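Side-chain contacts in magnesium-protoporphyrin O-methyltransferase (Synechocystis sp., PDB 4QDJ), which transfers a methyl group from S-adenosylmethionine to magnesium-protoporphyrin IX, giving the 13-monomethyl ester on the pathway to chlorophyll: residues Arg13-Ser18 with Asp22-Ile27; Asp7-Val12 with Thr118-Gln123; Gly98-Lys103 with Pro114-Gln119. All coordinates share one frame; numbering follows the deposited sequence. Where two conformers were deposited one is given.

Interaction 1: residues Arg13-Ser18 with Asp22-Ile27. With SAM (S-adenosylmethionine), chain B.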
loop_
_atom_site.group_PDB
_atom_site.type_symbol
_atom_site.label_atom_id
_atom_site.label_comp_id
_atom_site.label_asym_id
_atom_site.label_seq_id
_atom_site.Cartn_x
_atom_site.Cartn_y
_atom_site.Cartn_z
ATOM N N ARG A 13 -4.282 -13.362 -3.706
ATOM C CA ARG A 13 -3.591 -13.989 -2.579
ATOM C C ARG A 13 -2.726 -15.167 -3.019
ATOM O O ARG A 13 -1.558 -15.262 -2.643
ATOM C CB ARG A 13 -4.588 -14.463 -1.522
ATOM C CG ARG A 13 -3.928 -15.104 -0.310
ATOM C CD ARG A 13 -4.903 -15.985 0.447
ATOM N NE ARG A 13 -5.385 -17.080 -0.389
ATOM C CZ ARG A 13 -6.254 -18.000 0.011
ATOM N NH1 ARG A 13 -6.743 -17.963 1.243
ATOM N NH2 ARG A 13 -6.634 -18.960 -0.823
ATOM N N ASP A 14 -3.305 -16.061 -3.814
ATOM C CA ASP A 14 -2.585 -17.240 -4.287
ATOM C C ASP A 14 -1.389 -16.863 -5.153
ATOM O O ASP A 14 -0.345 -17.514 -5.102
ATOM C CB ASP A 14 -3.515 -18.174 -5.064
ATOM C CG ASP A 14 -4.580 -18.800 -4.185
ATOM O OD1 ASP A 14 -4.492 -18.664 -2.945
ATOM O OD2 ASP A 14 -5.502 -19.434 -4.737
ATOM N N TYR A 15 -1.547 -15.810 -5.949
ATOM C CA TYR A 15 -0.463 -15.318 -6.791
ATOM C C TYR A 15 0.717 -14.843 -5.947
ATOM O O TYR A 15 1.861 -15.225 -6.192
ATOM C CB TYR A 15 -0.961 -14.190 -7.698
ATOM C CG TYR A 15 0.136 -13.459 -8.441
ATOM C CD1 TYR A 15 0.770 -14.038 -9.534
ATOM C CD2 TYR A 15 0.528 -12.184 -8.055
ATOM C CE1 TYR A 15 1.774 -13.367 -10.216
ATOM C CE2 TYR A 15 1.526 -11.507 -8.730
ATOM C CZ TYR A 15 2.144 -12.101 -9.811
ATOM O OH TYR A 15 3.140 -11.423 -10.478
ATOM N N PHE A 16 0.435 -14.019 -4.945
ATOM C CA PHE A 16 1.493 -13.483 -4.093
ATOM C C PHE A 16 2.007 -14.494 -3.068
ATOM O O PHE A 16 2.998 -14.241 -2.385
ATOM C CB PHE A 16 1.046 -12.184 -3.417
ATOM C CG PHE A 16 1.058 -10.997 -4.334
ATOM C CD1 PHE A 16 2.246 -10.352 -4.632
ATOM C CD2 PHE A 16 -0.114 -10.535 -4.910
ATOM C CE1 PHE A 16 2.266 -9.261 -5.480
ATOM C CE2 PHE A 16 -0.101 -9.444 -5.759
ATOM C CZ PHE A 16 1.090 -8.806 -6.045
ATOM N N ASN A 17 1.334 -15.636 -2.964
ATOM C CA ASN A 17 1.841 -16.742 -2.157
ATOM C C ASN A 17 2.625 -17.741 -3.002
ATOM O O ASN A 17 3.227 -18.677 -2.476
ATOM C CB ASN A 17 0.706 -17.455 -1.419
ATOM C CG ASN A 17 0.309 -16.747 -0.139
ATOM O OD1 ASN A 17 1.078 -15.957 0.409
ATOM N ND2 ASN A 17 -0.891 -17.037 0.350
ATOM N N SER A 18 2.613 -17.541 -4.315
ATOM C CA SER A 18 3.323 -18.433 -5.224
ATOM C C SER A 18 4.360 -17.685 -6.060
ATOM O O SER A 18 5.265 -17.054 -5.515
ATOM C CB SER A 18 2.341 -19.202 -6.114
ATOM O OG SER A 18 1.478 -18.327 -6.816
ATOM N N ASP A 22 7.934 -14.660 -5.503
ATOM C CA ASP A 22 9.294 -14.725 -6.016
ATOM C C ASP A 22 9.628 -13.522 -6.894
ATOM O O ASP A 22 10.704 -12.937 -6.781
ATOM C CB ASP A 22 9.502 -16.026 -6.793
ATOM C CG ASP A 22 9.295 -17.257 -5.930
ATOM O OD1 ASP A 22 9.710 -17.234 -4.751
ATOM O OD2 ASP A 22 8.713 -18.243 -6.427
ATOM N N ARG A 23 8.689 -13.143 -7.753
ATOM C CA ARG A 23 8.925 -12.057 -8.693
ATOM C C ARG A 23 8.948 -10.697 -8.004
ATOM O O ARG A 23 9.817 -9.871 -8.279
ATOM C CB ARG A 23 7.884 -12.087 -9.815
ATOM C CG ARG A 23 7.921 -13.375 -10.628
ATOM C CD ARG A 23 6.732 -13.492 -11.564
ATOM N NE ARG A 23 6.575 -14.849 -12.079
ATOM C CZ ARG A 23 7.030 -15.265 -13.257
ATOM N NH1 ARG A 23 7.676 -14.426 -14.055
ATOM N NH2 ARG A 23 6.836 -16.519 -13.638
ATOM N N TRP A 24 8.004 -10.469 -7.098
ATOM C CA TRP A 24 7.918 -9.173 -6.431
ATOM C C TRP A 24 8.933 -8.989 -5.302
ATOM O O TRP A 24 9.359 -7.868 -5.032
ATOM C CB TRP A 24 6.483 -8.868 -5.994
ATOM C CG TRP A 24 5.623 -8.545 -7.178
ATOM C CD1 TRP A 24 4.800 -9.401 -7.855
ATOM C CD2 TRP A 24 5.543 -7.289 -7.859
ATOM N NE1 TRP A 24 4.197 -8.748 -8.901
ATOM C CE2 TRP A 24 4.636 -7.450 -8.925
ATOM C CE3 TRP A 24 6.142 -6.040 -7.664
ATOM C CZ2 TRP A 24 4.314 -6.408 -9.794
ATOM C CZ3 TRP A 24 5.819 -5.008 -8.527
ATOM C CH2 TRP A 24 4.913 -5.197 -9.576
ATOM N N ARG A 25 9.337 -10.077 -4.653
ATOM C CA ARG A 25 10.412 -9.993 -3.673
ATOM C C ARG A 25 11.685 -9.527 -4.372
ATOM O O ARG A 25 12.470 -8.763 -3.812
ATOM C CB ARG A 25 10.641 -11.339 -2.981
ATOM C CG ARG A 25 11.882 -11.377 -2.106
ATOM C CD ARG A 25 12.024 -12.707 -1.387
ATOM N NE ARG A 25 13.372 -12.885 -0.857
ATOM C CZ ARG A 25 13.749 -13.906 -0.095
ATOM N NH1 ARG A 25 12.875 -14.846 0.238
ATOM N NH2 ARG A 25 15.001 -13.984 0.336
ATOM N N ARG A 26 11.873 -9.981 -5.608
ATOM C CA ARG A 26 13.033 -9.585 -6.394
ATOM C C ARG A 26 12.921 -8.123 -6.828
ATOM O O ARG A 26 13.860 -7.347 -6.651
ATOM C CB ARG A 26 13.210 -10.514 -7.603
ATOM C CG ARG A 26 14.272 -10.073 -8.608
ATOM C CD ARG A 26 15.642 -9.878 -7.967
ATOM N NE ARG A 26 16.190 -11.106 -7.397
ATOM C CZ ARG A 26 17.124 -11.857 -7.974
ATOM N NH1 ARG A 26 17.628 -11.517 -9.153
ATOM N NH2 ARG A 26 17.559 -12.952 -7.367
ATOM N N ILE A 27 11.774 -7.747 -7.383
ATOM C CA ILE A 27 11.563 -6.368 -7.821
ATOM C C ILE A 27 11.728 -5.387 -6.663
ATOM O O ILE A 27 12.426 -4.378 -6.786
ATOM C CB ILE A 27 10.177 -6.177 -8.476
ATOM C CG1 ILE A 27 10.091 -6.966 -9.786
ATOM C CG2 ILE A 27 9.903 -4.699 -8.732
ATOM C CD1 ILE A 27 8.733 -6.899 -10.453
HETATM N N SAM B . 1.841 -1.674 -0.801
HETATM C CA SAM B . 3.078 -2.418 -1.020
HETATM C C SAM B . 4.139 -1.529 -1.656
HETATM O O SAM B . 3.818 -0.558 -2.342
HETATM O OXT SAM B . 5.336 -1.763 -1.492
HETATM C CB SAM B . 2.855 -3.683 -1.851
HETATM C CG SAM B . 2.258 -3.502 -3.246
HETATM S SD SAM B . 2.137 -5.077 -4.144
HETATM C CE SAM B . 1.997 -4.513 -5.858
HETATM C "C5'" SAM B . 0.413 -5.508 -3.828
HETATM C "C4'" SAM B . 0.241 -6.180 -2.475
HETATM O "O4'" SAM B . -1.107 -6.053 -2.077
HETATM C "C3'" SAM B . 0.560 -7.670 -2.503
HETATM O "O3'" SAM B . 1.496 -7.957 -1.490
HETATM C "C2'" SAM B . -0.758 -8.345 -2.182
HETATM O "O2'" SAM B . -0.587 -9.503 -1.394
HETATM C "C1'" SAM B . -1.498 -7.246 -1.440
HETATM N N9 SAM B . -2.959 -7.389 -1.478
HETATM C C8 SAM B . -3.744 -7.653 -2.567
HETATM N N7 SAM B . -5.032 -7.700 -2.155
HETATM C C5 SAM B . -5.071 -7.467 -0.824
HETATM C C6 SAM B . -6.115 -7.403 0.086
HETATM N N6 SAM B . -7.369 -7.595 -0.315
HETATM N N1 SAM B . -5.839 -7.143 1.411
HETATM C C2 SAM B . -4.538 -6.944 1.827
HETATM N N3 SAM B . -3.504 -7.013 0.917
HETATM C C4 SAM B . -3.773 -7.267 -0.387
#

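Interaction 2: residues Asp7-Val12 with Thr118-Gln123. With SAM (S-adenosylmethionine), chain B.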
loop_
_atom_site.group_PDB
_atom_site.type_symbol
_atom_site.label_atom_id
_atom_site.label_comp_id
_atom_site.label_asym_id
_atom_site.label_seq_id
_atom_site.Cartn_x
_atom_site.Cartn_y
_atom_site.Cartn_z
ATOM N N ASP A 7 -12.770 -16.149 -6.279
ATOM C CA ASP A 7 -12.980 -14.708 -6.167
ATOM C C ASP A 7 -11.652 -13.974 -6.321
ATOM O O ASP A 7 -10.585 -14.569 -6.160
ATOM C CB ASP A 7 -13.684 -14.333 -4.855
ATOM C CG ASP A 7 -12.740 -14.282 -3.674
ATOM O OD1 ASP A 7 -11.920 -15.207 -3.523
ATOM O OD2 ASP A 7 -12.821 -13.311 -2.891
ATOM N N ASP A 8 -11.726 -12.687 -6.647
ATOM C CA ASP A 8 -10.539 -11.898 -6.969
ATOM C C ASP A 8 -9.487 -11.914 -5.863
ATOM O O ASP A 8 -8.295 -12.032 -6.140
ATOM C CB ASP A 8 -10.927 -10.458 -7.314
ATOM C CG ASP A 8 -11.830 -10.375 -8.529
ATOM O OD1 ASP A 8 -11.890 -11.361 -9.294
ATOM O OD2 ASP A 8 -12.474 -9.322 -8.723
ATOM N N LYS A 9 -9.934 -11.806 -4.615
ATOM C CA LYS A 9 -9.026 -11.818 -3.472
ATOM C C LYS A 9 -8.220 -13.109 -3.394
ATOM O O LYS A 9 -7.030 -13.086 -3.088
ATOM C CB LYS A 9 -9.794 -11.609 -2.165
ATOM C CG LYS A 9 -10.290 -10.194 -1.957
ATOM C CD LYS A 9 -11.079 -10.081 -0.666
ATOM C CE LYS A 9 -11.589 -8.666 -0.453
ATOM N NZ LYS A 9 -12.408 -8.563 0.782
ATOM N N THR A 10 -8.871 -14.234 -3.674
ATOM C CA THR A 10 -8.200 -15.529 -3.627
ATOM C C THR A 10 -7.160 -15.642 -4.733
ATOM O O THR A 10 -6.052 -16.128 -4.505
ATOM C CB THR A 10 -9.204 -16.692 -3.740
ATOM O OG1 THR A 10 -10.166 -16.594 -2.682
ATOM C CG2 THR A 10 -8.488 -18.031 -3.647
ATOM N N ILE A 11 -7.520 -15.185 -5.929
ATOM C CA ILE A 11 -6.604 -15.202 -7.064
ATOM C C ILE A 11 -5.358 -14.373 -6.761
ATOM O O ILE A 11 -4.233 -14.816 -6.990
ATOM C CB ILE A 11 -7.278 -14.669 -8.344
ATOM C CG1 ILE A 11 -8.454 -15.564 -8.741
ATOM C CG2 ILE A 11 -6.274 -14.583 -9.482
ATOM C CD1 ILE A 11 -9.172 -15.111 -9.995
ATOM N N VAL A 12 -5.566 -13.174 -6.231
ATOM C CA VAL A 12 -4.456 -12.295 -5.888
ATOM C C VAL A 12 -3.616 -12.881 -4.753
ATOM O O VAL A 12 -2.389 -12.906 -4.835
ATOM C CB VAL A 12 -4.945 -10.882 -5.519
ATOM C CG1 VAL A 12 -3.780 -10.015 -5.074
ATOM C CG2 VAL A 12 -5.658 -10.249 -6.706
ATOM N N THR A 118 -1.049 -11.116 8.753
ATOM C CA THR A 118 -1.658 -11.632 7.535
ATOM C C THR A 118 -3.165 -11.461 7.624
ATOM O O THR A 118 -3.819 -12.094 8.456
ATOM C CB THR A 118 -1.337 -13.115 7.312
ATOM O OG1 THR A 118 0.084 -13.297 7.260
ATOM C CG2 THR A 118 -1.956 -13.600 6.008
ATOM N N GLN A 119 -3.710 -10.599 6.771
ATOM C CA GLN A 119 -5.137 -10.302 6.790
ATOM C C GLN A 119 -5.578 -9.562 5.532
ATOM O O GLN A 119 -4.841 -8.735 4.994
ATOM C CB GLN A 119 -5.487 -9.472 8.032
ATOM C CG GLN A 119 -6.973 -9.206 8.225
ATOM C CD GLN A 119 -7.787 -10.479 8.356
ATOM O OE1 GLN A 119 -8.137 -11.115 7.360
ATOM N NE2 GLN A 119 -8.097 -10.856 9.591
ATOM N N ASP A 120 -6.777 -9.889 5.061
ATOM C CA ASP A 120 -7.453 -9.127 4.018
ATOM C C ASP A 120 -7.770 -7.747 4.583
ATOM O O ASP A 120 -8.311 -7.633 5.681
ATOM C CB ASP A 120 -8.733 -9.870 3.611
ATOM C CG ASP A 120 -9.641 -9.058 2.700
ATOM O OD1 ASP A 120 -9.165 -8.130 2.014
ATOM O OD2 ASP A 120 -10.850 -9.375 2.661
ATOM N N LEU A 121 -7.422 -6.697 3.843
ATOM C CA LEU A 121 -7.598 -5.334 4.343
ATOM C C LEU A 121 -9.057 -5.011 4.661
ATOM O O LEU A 121 -9.341 -4.155 5.500
ATOM C CB LEU A 121 -6.996 -4.303 3.379
ATOM C CG LEU A 121 -7.545 -4.151 1.958
ATOM C CD1 LEU A 121 -8.764 -3.232 1.912
ATOM C CD2 LEU A 121 -6.450 -3.632 1.040
ATOM N N ALA A 122 -9.977 -5.710 4.003
ATOM C CA ALA A 122 -11.403 -5.510 4.242
ATOM C C ALA A 122 -11.836 -6.036 5.610
ATOM O O ALA A 122 -12.956 -5.785 6.052
ATOM C CB ALA A 122 -12.224 -6.160 3.138
ATOM N N GLN A 123 -10.945 -6.762 6.279
ATOM C CA GLN A 123 -11.254 -7.334 7.585
ATOM C C GLN A 123 -10.551 -6.601 8.726
ATOM O O GLN A 123 -10.698 -6.968 9.893
ATOM C CB GLN A 123 -10.902 -8.824 7.617
ATOM C CG GLN A 123 -11.671 -9.657 6.603
ATOM C CD GLN A 123 -13.169 -9.611 6.829
ATOM O OE1 GLN A 123 -13.641 -9.679 7.965
ATOM N NE2 GLN A 123 -13.927 -9.488 5.746
HETATM N N SAM B . 1.841 -1.674 -0.801
HETATM C CA SAM B . 3.078 -2.418 -1.020
HETATM C C SAM B . 4.139 -1.529 -1.656
HETATM O O SAM B . 3.818 -0.558 -2.342
HETATM O OXT SAM B . 5.336 -1.763 -1.492
HETATM C CB SAM B . 2.855 -3.683 -1.851
HETATM C CG SAM B . 2.258 -3.502 -3.246
HETATM S SD SAM B . 2.137 -5.077 -4.144
HETATM C CE SAM B . 1.997 -4.513 -5.858
HETATM C "C5'" SAM B . 0.413 -5.508 -3.828
HETATM C "C4'" SAM B . 0.241 -6.180 -2.475
HETATM O "O4'" SAM B . -1.107 -6.053 -2.077
HETATM C "C3'" SAM B . 0.560 -7.670 -2.503
HETATM O "O3'" SAM B . 1.496 -7.957 -1.490
HETATM C "C2'" SAM B . -0.758 -8.345 -2.182
HETATM O "O2'" SAM B . -0.587 -9.503 -1.394
HETATM C "C1'" SAM B . -1.498 -7.246 -1.440
HETATM N N9 SAM B . -2.959 -7.389 -1.478
HETATM C C8 SAM B . -3.744 -7.653 -2.567
HETATM N N7 SAM B . -5.032 -7.700 -2.155
HETATM C C5 SAM B . -5.071 -7.467 -0.824
HETATM C C6 SAM B . -6.115 -7.403 0.086
HETATM N N6 SAM B . -7.369 -7.595 -0.315
HETATM N N1 SAM B . -5.839 -7.143 1.411
HETATM C C2 SAM B . -4.538 -6.944 1.827
HETATM N N3 SAM B . -3.504 -7.013 0.917
HETATM C C4 SAM B . -3.773 -7.267 -0.387
#

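Interaction 3: residues Gly98-Lys103 with Pro114-Gln119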
loop_
_atom_site.group_PDB
_atom_site.type_symbol
_atom_site.label_atom_id
_atom_site.label_comp_id
_atom_site.label_asym_id
_atom_site.label_seq_id
_atom_site.Cartn_x
_atom_site.Cartn_y
_atom_site.Cartn_z
ATOM N N GLY A 98 5.650 -12.531 5.746
ATOM C CA GLY A 98 6.799 -13.195 6.331
ATOM C C GLY A 98 8.098 -12.532 5.924
ATOM O O GLY A 98 9.008 -12.373 6.737
ATOM N N GLU A 99 8.181 -12.138 4.658
ATOM C CA GLU A 99 9.367 -11.462 4.155
ATOM C C GLU A 99 9.503 -10.072 4.772
ATOM O O GLU A 99 10.607 -9.642 5.106
ATOM C CB GLU A 99 9.333 -11.377 2.627
ATOM C CG GLU A 99 10.583 -10.777 2.003
ATOM C CD GLU A 99 11.805 -11.668 2.147
ATOM O OE1 GLU A 99 11.641 -12.881 2.398
ATOM O OE2 GLU A 99 12.932 -11.152 2.003
ATOM N N ALA A 100 8.379 -9.375 4.927
ATOM C CA ALA A 100 8.382 -8.056 5.554
ATOM C C ALA A 100 8.976 -8.125 6.956
ATOM O O ALA A 100 9.818 -7.307 7.327
ATOM C CB ALA A 100 6.971 -7.482 5.602
ATOM N N GLN A 101 8.543 -9.117 7.728
ATOM C CA GLN A 101 9.052 -9.297 9.081
ATOM C C GLN A 101 10.539 -9.646 9.083
ATOM O O GLN A 101 11.294 -9.162 9.925
ATOM C CB GLN A 101 8.245 -10.360 9.829
ATOM C CG GLN A 101 8.776 -10.686 11.220
ATOM C CD GLN A 101 8.922 -9.460 12.109
ATOM O OE1 GLN A 101 8.145 -8.507 12.017
ATOM N NE2 GLN A 101 9.925 -9.481 12.979
ATOM N N GLN A 102 10.956 -10.485 8.139
ATOM C CA GLN A 102 12.365 -10.843 8.019
ATOM C C GLN A 102 13.221 -9.621 7.701
ATOM O O GLN A 102 14.260 -9.403 8.326
ATOM C CB GLN A 102 12.563 -11.928 6.957
ATOM C CG GLN A 102 12.118 -13.312 7.400
ATOM C CD GLN A 102 12.947 -13.844 8.553
ATOM O OE1 GLN A 102 14.163 -13.654 8.597
ATOM N NE2 GLN A 102 12.292 -14.510 9.497
ATOM N N LYS A 103 12.776 -8.821 6.737
ATOM C CA LYS A 103 13.508 -7.619 6.350
ATOM C C LYS A 103 13.533 -6.607 7.494
ATOM O O LYS A 103 14.537 -5.928 7.710
ATOM C CB LYS A 103 12.910 -6.996 5.082
ATOM C CG LYS A 103 12.993 -7.899 3.851
ATOM C CD LYS A 103 12.416 -7.239 2.601
ATOM C CE LYS A 103 13.427 -6.318 1.924
ATOM N NZ LYS A 103 12.901 -5.764 0.636
ATOM N N PRO A 114 7.813 -2.244 12.720
ATOM C CA PRO A 114 6.378 -2.293 12.448
ATOM C C PRO A 114 5.819 -3.601 12.981
ATOM O O PRO A 114 6.575 -4.541 13.234
ATOM C CB PRO A 114 6.305 -2.323 10.915
ATOM C CG PRO A 114 7.644 -1.870 10.437
ATOM C CD PRO A 114 8.615 -2.315 11.489
ATOM N N THR A 115 4.510 -3.661 13.168
ATOM C CA THR A 115 3.809 -4.904 13.470
ATOM C C THR A 115 3.199 -5.442 12.177
ATOM O O THR A 115 2.522 -4.691 11.477
ATOM C CB THR A 115 2.671 -4.651 14.478
ATOM O OG1 THR A 115 3.222 -4.223 15.730
ATOM C CG2 THR A 115 1.841 -5.911 14.687
ATOM N N PHE A 116 3.420 -6.714 11.867
ATOM C CA PHE A 116 2.909 -7.292 10.628
ATOM C C PHE A 116 1.885 -8.394 10.875
ATOM O O PHE A 116 2.068 -9.245 11.743
ATOM C CB PHE A 116 4.055 -7.839 9.774
ATOM C CG PHE A 116 4.989 -6.781 9.258
ATOM C CD1 PHE A 116 4.560 -5.863 8.311
ATOM C CD2 PHE A 116 6.299 -6.712 9.708
ATOM C CE1 PHE A 116 5.418 -4.892 7.827
ATOM C CE2 PHE A 116 7.164 -5.745 9.224
ATOM C CZ PHE A 116 6.721 -4.833 8.284
ATOM N N MET A 117 0.814 -8.376 10.089
ATOM C CA MET A 117 -0.261 -9.348 10.227
ATOM C C MET A 117 -0.713 -9.834 8.856
ATOM O O MET A 117 -0.751 -9.061 7.903
ATOM C CB MET A 117 -1.442 -8.710 10.964
ATOM C CG MET A 117 -2.605 -9.645 11.232
ATOM S SD MET A 117 -3.867 -8.867 12.257
ATOM C CE MET A 117 -4.465 -7.588 11.160
ATOM N N THR A 118 -1.049 -11.116 8.753
ATOM C CA THR A 118 -1.658 -11.632 7.535
ATOM C C THR A 118 -3.165 -11.461 7.624
ATOM O O THR A 118 -3.819 -12.094 8.456
ATOM C CB THR A 118 -1.337 -13.115 7.312
ATOM O OG1 THR A 118 0.084 -13.297 7.260
ATOM C CG2 THR A 118 -1.956 -13.600 6.008
ATOM N N GLN A 119 -3.710 -10.599 6.771
ATOM C CA GLN A 119 -5.137 -10.302 6.790
ATOM C C GLN A 119 -5.578 -9.562 5.532
ATOM O O GLN A 119 -4.841 -8.735 4.994
ATOM C CB GLN A 119 -5.487 -9.472 8.032
ATOM C CG GLN A 119 -6.973 -9.206 8.225
ATOM C CD GLN A 119 -7.787 -10.479 8.356
ATOM O OE1 GLN A 119 -8.137 -11.115 7.360
ATOM N NE2 GLN A 119 -8.097 -10.856 9.591
#

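Interaction 1: residues Arg13-Ser18 with Asp22-Ile27
Different first torsions bring Tyr-15 and Trp-24 together between helices 8-16 and 19-27. In Tyr-15, CG lies opposite the backbone N (chi1 170°), which carries the ring out until its hydroxyl meets the indole N-H; in Trp-24, CG lies opposite the carbonyl carbon, which turns the indole to meet it. The two side chains cross at about a right angle, rim to rim. Trp-24 NE1 donates to Tyr-15 OH at 3.3 Å, and the N-H...O angle of 136° marks a long, bent bond. Phe-16 supplies the apolar part: its CE1 lies 3.5 Å from Trp-24 CD1, over a face of the indole, with the ring planes inclined at 43°.

The phenylalanine ring is itself sandwiched. On one face the ribose carbon C3' of SAM sits over the ring centre, 3.5 Å above the plane; on the opposite face Tyr-15 CD2 lies nearer the rim. A flat apolar ring suits this slot, since it covers the C-H side of a sugar and still brings CE1 against the indole. With an alanine in place of Phe-16, the ribose is likely to lose its cover and the indole the ring that lies over one face. His-139 and Met-96 add to the surroundings of Phe-16. The chemistry is thus mainly aromatic and dispersive, with a single polar link at the rim, so the two helices are held to each other mainly by ring contact, and it is Phe-16 that carries this contact on to the ribose.

Interaction 2: residues Asp7-Val12 with Thr118-Gln123
Lys-9 and Asp-120 mark the nearest backbone approach, with CA atoms 8.1 Å apart, where the first turn of helix 8-16 faces the loop leaving strand 115-118. That loop tightens into a 3-10 turn, Gln-123 N donating to Asp-120 O at 2.8 Å. The helix begins at Asp-7, an N-cap whose OD1 accepts from Thr-10 N. Lys-9 runs fully extended beyond CG, the length needed to bring NZ across to Asp-120 OD2 at 2.6 Å, in a salt bridge that uses the syn lone pair. Ala-122 CB lies beside the ammonium group, 3.4 Å from NZ, its small methyl fitting close to the charge.

Asp-120 divides its carboxylate, for OD1 accepts from the adenine N6 of SAM at 3.0 Å. Beside it the backbone Leu-121 N donates to adenine N1 at 2.9 Å, nearly straight at 165°. An acidic side chain followed by a main-chain N-H in this loop is the adenine-reading arrangement familiar from class I methyltransferases with their Rossmann-like fold. Leu-121 also lays CG and CD2 against the base, while Val-12 CG1 comes within 3.4 Å of adenine C8 from the helix. The lysine probably steadies the negative charge of Asp-120, and Tyr-140 and Glu-144 touch the side chain of Lys-9.

Interaction 3: residues Gly98-Lys103 with Pro114-Gln119
Ala-100 and Gln-101 meet Phe-116 from a helical turn closed by the bond from Lys-103 N to Glu-99 O at 2.8 Å. The contact with strand 115-118 is made by apolar and weakly polar touches. Phe-116 projects from the strand toward the helix and offers it a face. Over the centre of that face sits the methyl of Ala-100, CB being 3.8 Å from the ring centroid and only 12° off the normal, a well-formed CH-pi contact. Alanine suits the place: its single methyl lets the ring come right up to the helix, as the approach of Phe-116 CE2 to Ala-100 O, at 3.6 Å, confirms.

Gln-101 arrives from another direction. Its chain bends at chi2 (55°), curling the amide back so that OE1 comes to the ring edge, near the ring plane and 3.5 Å from Phe-116 CD2. There the partly negative oxygen faces the slightly positive C-H rim. The amide is steeply inclined to the ring, at 66°, and its NE2 makes a weak hydrogen bond to Gln-113. A glutamine fits such a margin, its CB lying by the ring while NE2 turns to Gln-113.

Phe-116 also touches Ala-104, Cys-71 and Ser-77, and the strand pairs through its backbone with strand 86-91. Strand 86-91, helix 94-108 and strand 115-118 form a beta-alpha-beta unit, and Phe-116 is one of the residues that pack this helix against an edge strand of the Rossmann-like sheet.

In the fold
Interactions 1 and 2 share helix 8-16, with centres about 14 Å apart, and both touch SAM: the first at the ribose, the second at the adenine. Interaction 3 lies about 14 Å from interaction 1 and 16 Å from interaction 2, and shares Thr-118 and Gln-119 with the latter at the end of strand 115-118. Along the chain, interaction 1 joins neighbouring helices early on, interaction 3 follows within one beta-alpha-beta unit, and interaction 2 spans both by bringing the N-terminal helix back to the loop after that unit. The N-terminal helices thereby close over a cofactor carried by the Rossmann-like sheet, one edge strand of which, 115-118, leads into the adenine-binding loop.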